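Local coordinates for protein dipeptidase AC. Metallo peptidase. MEROPS family M19 (Rhodobacter sphaeroides, PDB 3FDG) that probably hydrolyses dipeptides as a metal-dependent dipeptidase of peptidase family M19, here with magnesium ions bound, at residues V174-P179 / L208-E213; A229-A234 / G260-T265. All coordinates share one frame; numbering follows the deposited sequence.

Contact 1: V174-P179 / L208-E213; sequences VPFRFP and LSHLNE. With MG (magnesium ion), chain F.
H210 meets the segment V174-P179 twice, through its backbone oxygen and through the edge of its ring. The backbone bond runs from V174 N to H210 O, 2.9 Å long and fairly straight at the hydrogen (157°). At the ring, H210 CE1 lies 4.2 Å from F176 CE1; each carbon sits at the edge of the other ring, near its plane, so this is an edge contact at van der Waals range and not a stack. V174 completes the first shell: CG1 packs on N212, 3.5 Å from N212 CA and 3.7 Å from N212 CB, while V174 CG2 comes 3.7 Å from H210 O.

The metal stands beyond the H210 ring. H210 NE2 binds a magnesium ion at 2.2 Å, and two waters, H231 and E137 are its other ligands. The loop follows strand 205-206 and leads into helix 213-222, placing a metal ligand just past a strand's C-terminal end, as expected of a TIM-barrel hydrolase such as this M19 member.

A second shell helps to position the ring. With CG of H210 anti to its own carbonyl carbon (chi1 -67°), the ring reaches the metal through NE2 while ND1 is hydrogen-bonded to S165 OG, which probably limits rotation of the imidazole. A type II turn from L208 to L211, closed by L211 N to L208 O (3.0 Å), shapes the backbone around H210. Directly after it N212 occupies the N-cap of helix 213-222, its OD1 accepting from the backbone N of G215.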
loop_
_atom_site.group_PDB
_atom_site.type_symbol
_atom_site.label_atom_id
_atom_site.label_comp_id
_atom_site.label_asym_id
_atom_site.label_seq_id
_atom_site.Cartn_x
_atom_site.Cartn_y
_atom_site.Cartn_z
ATOM N N VAL B 174 16.796 13.351 16.633
ATOM C CA VAL B 174 17.246 14.148 17.785
ATOM C C VAL B 174 16.302 13.846 18.963
ATOM O O VAL B 174 15.090 13.659 18.750
ATOM C CB VAL B 174 17.218 15.708 17.512
ATOM C CG1 VAL B 174 18.181 16.129 16.406
ATOM C CG2 VAL B 174 15.787 16.199 17.195
ATOM N N PRO B 175 16.845 13.781 20.202
ATOM C CA PRO B 175 15.980 13.825 21.395
ATOM C C PRO B 175 15.429 15.221 21.572
ATOM O O PRO B 175 16.069 16.182 21.164
ATOM C CB PRO B 175 16.944 13.459 22.560
ATOM C CG PRO B 175 18.314 13.905 22.080
ATOM C CD PRO B 175 18.271 13.630 20.547
ATOM N N PHE B 176 14.230 15.338 22.153
ATOM C CA PHE B 176 13.605 16.619 22.492
ATOM C C PHE B 176 14.443 17.226 23.627
ATOM O O PHE B 176 14.425 16.736 24.739
ATOM C CB PHE B 176 12.202 16.290 22.986
ATOM C CG PHE B 176 11.261 15.662 21.986
ATOM C CD1 PHE B 176 11.458 15.726 20.605
ATOM C CD2 PHE B 176 10.203 14.851 22.472
ATOM C CE1 PHE B 176 10.573 15.066 19.711
ATOM C CE2 PHE B 176 9.325 14.180 21.597
ATOM C CZ PHE B 176 9.513 14.313 20.203
ATOM N N ARG B 177 15.196 18.275 23.342
ATOM C CA ARG B 177 16.081 18.825 24.370
ATOM C C ARG B 177 16.154 20.319 24.227
ATOM O O ARG B 177 16.104 20.836 23.114
ATOM C CB ARG B 177 17.462 18.144 24.321
ATOM C CG ARG B 177 18.600 18.919 25.002
ATOM C CD ARG B 177 19.951 18.286 24.682
ATOM N NE ARG B 177 20.009 16.892 25.086
ATOM C CZ ARG B 177 20.612 15.917 24.410
ATOM N NH1 ARG B 177 21.240 16.158 23.262
ATOM N NH2 ARG B 177 20.610 14.681 24.900
ATOM N N PHE B 178 16.237 21.029 25.351
ATOM C CA PHE B 178 16.429 22.483 25.316
ATOM C C PHE B 178 17.231 22.951 26.513
ATOM O O PHE B 178 16.857 22.624 27.621
ATOM C CB PHE B 178 15.106 23.291 25.304
ATOM C CG PHE B 178 15.323 24.798 25.144
ATOM C CD1 PHE B 178 15.326 25.388 23.873
ATOM C CD2 PHE B 178 15.613 25.626 26.267
ATOM C CE1 PHE B 178 15.551 26.774 23.714
ATOM C CE2 PHE B 178 15.853 26.997 26.114
ATOM C CZ PHE B 178 15.820 27.583 24.850
ATOM N N PRO B 179 18.303 23.745 26.300
ATOM C CA PRO B 179 18.914 24.110 25.009
ATOM C C PRO B 179 19.872 22.996 24.564
ATOM O O PRO B 179 20.347 22.227 25.384
ATOM C CB PRO B 179 19.692 25.411 25.342
ATOM C CG PRO B 179 20.009 25.301 26.785
ATOM C CD PRO B 179 18.983 24.406 27.443
ATOM N N LEU B 208 13.790 16.367 6.458
ATOM C CA LEU B 208 14.891 16.309 7.447
ATOM C C LEU B 208 14.460 16.714 8.864
ATOM O O LEU B 208 15.250 16.627 9.789
ATOM C CB LEU B 208 16.039 17.238 7.032
ATOM C CG LEU B 208 16.597 16.992 5.610
ATOM C CD1 LEU B 208 17.608 17.998 5.148
ATOM C CD2 LEU B 208 17.165 15.597 5.527
ATOM N N SER B 209 13.230 17.177 9.043
ATOM C CA SER B 209 12.763 17.477 10.399
ATOM C C SER B 209 12.850 16.229 11.270
ATOM O O SER B 209 12.429 15.142 10.818
ATOM C CB SER B 209 11.313 17.984 10.384
ATOM O OG SER B 209 11.283 19.296 9.826
ATOM N N HIS B 210 13.365 16.411 12.490
ATOM C CA HIS B 210 13.648 15.341 13.488
ATOM C C HIS B 210 15.001 14.678 13.238
ATOM O O HIS B 210 15.586 14.099 14.139
ATOM C CB HIS B 210 12.560 14.245 13.543
ATOM C CG HIS B 210 11.245 14.741 14.075
ATOM N ND1 HIS B 210 10.973 14.825 15.430
ATOM C CD2 HIS B 210 10.111 15.114 13.440
ATOM C CE1 HIS B 210 9.739 15.272 15.608
ATOM N NE2 HIS B 210 9.191 15.450 14.416
ATOM N N LEU B 211 15.507 14.707 12.017
ATOM C CA LEU B 211 16.790 14.077 11.778
ATOM C C LEU B 211 17.923 14.862 12.517
ATOM O O LEU B 211 17.851 16.105 12.585
ATOM C CB LEU B 211 17.029 14.054 10.263
ATOM C CG LEU B 211 18.262 13.309 9.751
ATOM C CD1 LEU B 211 18.263 11.790 10.173
ATOM C CD2 LEU B 211 18.401 13.410 8.250
ATOM N N ASN B 212 18.943 14.155 13.055
ATOM C CA ASN B 212 20.031 14.835 13.784
ATOM C C ASN B 212 21.066 15.418 12.829
ATOM O O ASN B 212 20.956 15.247 11.588
ATOM C CB ASN B 212 20.688 13.944 14.870
ATOM C CG ASN B 212 21.475 12.748 14.289
ATOM O OD1 ASN B 212 21.834 12.727 13.088
ATOM N ND2 ASN B 212 21.717 11.752 15.128
ATOM N N GLU B 213 22.026 16.165 13.359
ATOM C CA GLU B 213 22.919 16.889 12.476
ATOM C C GLU B 213 23.769 15.999 11.543
ATOM O O GLU B 213 23.971 16.347 10.371
ATOM C CB GLU B 213 23.828 17.856 13.280
ATOM C CG GLU B 213 24.473 18.904 12.346
ATOM C CD GLU B 213 25.069 20.090 13.119
ATOM O OE1 GLU B 213 24.690 20.329 14.279
ATOM O OE2 GLU B 213 25.876 20.828 12.539
HETATM MG MG MG F . 7.113 15.963 14.043
HETATM O O HOH W 1 7.268 17.655 15.623
HETATM O O HOH W 2 6.694 14.726 16.062
#

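Contact 2: A229-A234 / G260-T265; sequences ATHSNA and GLNFAT. With MG (magnesium ion), chain F.
N233 reaches across to N262 with its side-chain amide. Its CB carries CG anti to the carbonyl carbon (chi1 -56°), which brings the amide alongside the backbone of L261 and N262. N233 CG lies 3.6 Å from N262 N; beyond it N233 OD1 accepts from N262 N at 2.7 Å, in the carbonyl plane and on a lone pair, and also touches L261 CD1. On the other branch, N233 ND2 donates to N262 O at 2.9 Å (165° at the hydrogen). The same nitrogen also bonds F267 O. One amide thus grips both the N-H and the C=O of a single residue, and an alanine here would probably leave these two backbone groups without their mates and open a gap beside L261.

Strands 228-229 and 258-261 are parallel neighbours in the TIM-barrel fold, their ends joined by G260 N to A229 O (3.0 Å); S232 N to G260 O continues the pairing into the loop beyond. N262 ND2 donates to H231 O (3.1 Å) from above the carbonyl plane, and to D304. N262 OD1 accepts from A264 N, closing an Asx turn. H231 NE2 binds the magnesium ion at 2.3 Å, while H231 ND1 donates to T230 OG1, itself also hydrogen-bonded to D207.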
loop_
_atom_site.group_PDB
_atom_site.type_symbol
_atom_site.label_atom_id
_atom_site.label_comp_id
_atom_site.label_asym_id
_atom_site.label_seq_id
_atom_site.Cartn_x
_atom_site.Cartn_y
_atom_site.Cartn_z
ATOM N N ALA B 229 12.898 20.641 5.251
ATOM C CA ALA B 229 12.560 20.349 6.650
ATOM C C ALA B 229 11.170 20.899 6.762
ATOM O O ALA B 229 10.972 22.113 6.666
ATOM C CB ALA B 229 13.527 21.056 7.604
ATOM N N THR B 230 10.194 20.014 6.886
ATOM C CA THR B 230 8.772 20.427 6.761
ATOM C C THR B 230 8.267 21.160 7.958
ATOM O O THR B 230 7.244 21.859 7.888
ATOM C CB THR B 230 7.803 19.215 6.537
ATOM O OG1 THR B 230 7.885 18.285 7.617
ATOM C CG2 THR B 230 8.121 18.497 5.155
ATOM N N HIS B 231 8.949 20.971 9.061
ATOM C CA HIS B 231 8.451 21.552 10.335
ATOM C C HIS B 231 9.556 21.768 11.366
ATOM O O HIS B 231 9.664 21.040 12.370
ATOM C CB HIS B 231 7.185 20.839 10.877
ATOM C CG HIS B 231 7.340 19.391 11.314
ATOM N ND1 HIS B 231 7.839 18.389 10.502
ATOM C CD2 HIS B 231 6.994 18.782 12.486
ATOM C CE1 HIS B 231 7.807 17.237 11.153
ATOM N NE2 HIS B 231 7.266 17.439 12.340
ATOM N N SER B 232 10.332 22.827 11.131
ATOM C CA SER B 232 11.496 23.147 11.976
ATOM C C SER B 232 11.760 24.628 11.889
ATOM O O SER B 232 11.542 25.254 10.830
ATOM C CB SER B 232 12.784 22.422 11.483
ATOM O OG SER B 232 12.672 20.988 11.483
ATOM N N ASN B 233 12.286 25.176 12.988
ATOM C CA ASN B 233 12.508 26.628 13.058
ATOM C C ASN B 233 14.010 26.958 13.163
ATOM O O ASN B 233 14.877 26.118 12.824
ATOM C CB ASN B 233 11.626 27.260 14.181
ATOM C CG ASN B 233 10.126 26.962 14.019
ATOM O OD1 ASN B 233 9.635 26.749 12.918
ATOM N ND2 ASN B 233 9.409 26.903 15.135
ATOM N N ALA B 234 14.324 28.191 13.607
ATOM C CA ALA B 234 15.684 28.711 13.572
ATOM C C ALA B 234 16.353 28.511 14.923
ATOM O O ALA B 234 15.889 29.059 15.941
ATOM C CB ALA B 234 15.661 30.187 13.215
ATOM N N GLY B 260 9.534 24.717 6.580
ATOM C CA GLY B 260 8.207 25.083 7.063
ATOM C C GLY B 260 8.278 25.431 8.552
ATOM O O GLY B 260 8.799 24.660 9.351
ATOM N N LEU B 261 7.736 26.601 8.894
ATOM C CA LEU B 261 7.667 27.107 10.268
ATOM C C LEU B 261 6.746 26.219 11.124
ATOM O O LEU B 261 5.552 26.084 10.829
ATOM C CB LEU B 261 7.107 28.546 10.247
ATOM C CG LEU B 261 7.042 29.162 11.683
ATOM C CD1 LEU B 261 8.388 29.715 11.928
ATOM C CD2 LEU B 261 6.049 30.286 11.718
ATOM N N ASN B 262 7.298 25.674 12.211
ATOM C CA ASN B 262 6.562 24.833 13.164
ATOM C C ASN B 262 5.863 25.765 14.164
ATOM O O ASN B 262 6.505 26.675 14.746
ATOM C CB ASN B 262 7.587 23.920 13.872
ATOM C CG ASN B 262 6.948 22.787 14.678
ATOM O OD1 ASN B 262 5.968 22.997 15.413
ATOM N ND2 ASN B 262 7.483 21.585 14.526
ATOM N N PHE B 263 4.576 25.544 14.404
ATOM C CA PHE B 263 3.856 26.351 15.368
ATOM C C PHE B 263 4.040 25.897 16.825
ATOM O O PHE B 263 3.407 26.479 17.701
ATOM C CB PHE B 263 2.346 26.353 15.055
ATOM C CG PHE B 263 1.993 26.891 13.694
ATOM C CD1 PHE B 263 2.956 27.537 12.876
ATOM C CD2 PHE B 263 0.686 26.807 13.238
ATOM C CE1 PHE B 263 2.603 28.046 11.630
ATOM C CE2 PHE B 263 0.308 27.345 11.993
ATOM C CZ PHE B 263 1.269 27.952 11.179
ATOM N N ALA B 264 4.824 24.841 17.081
ATOM C CA ALA B 264 5.034 24.354 18.475
ATOM C C ALA B 264 5.638 25.469 19.333
ATOM O O ALA B 264 6.656 26.042 18.985
ATOM C CB ALA B 264 5.945 23.135 18.490
ATOM N N THR B 265 4.994 25.801 20.469
ATOM C CA THR B 265 5.516 26.880 21.326
ATOM C C THR B 265 6.965 26.603 21.726
ATOM O O THR B 265 7.761 27.514 21.832
ATOM C CB THR B 265 4.662 27.029 22.594
ATOM O OG1 THR B 265 4.581 25.752 23.223
ATOM C CG2 THR B 265 3.251 27.456 22.213
HETATM MG MG MG F . 7.113 15.963 14.043
HETATM O O HOH W 1 7.268 17.655 15.623
HETATM O O HOH W 2 6.694 14.726 16.062
#

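Both contacts are buried, contact 2 lying nearer the centre of the chain (about 8 Å from it, centre to centre, against 14 Å), and each supplies one histidine to the same magnesium ion. Contact 2 joins two neighbouring strand ends and is largely polar, with five hydrogen bonds between its segments and 328 Å² buried; contact 1 sets the loop before strand 177-178 against a metal-binding turn, with one such bond, the rest van der Waals contacts of V174 and F176, and 200 Å². The two also meet directly: S209 OG of contact 1 lies 2.7 Å from S232 OG and 3.0 Å from H231 N of contact 2, both probable hydrogen bonds, linking the two loops that carry the histidines.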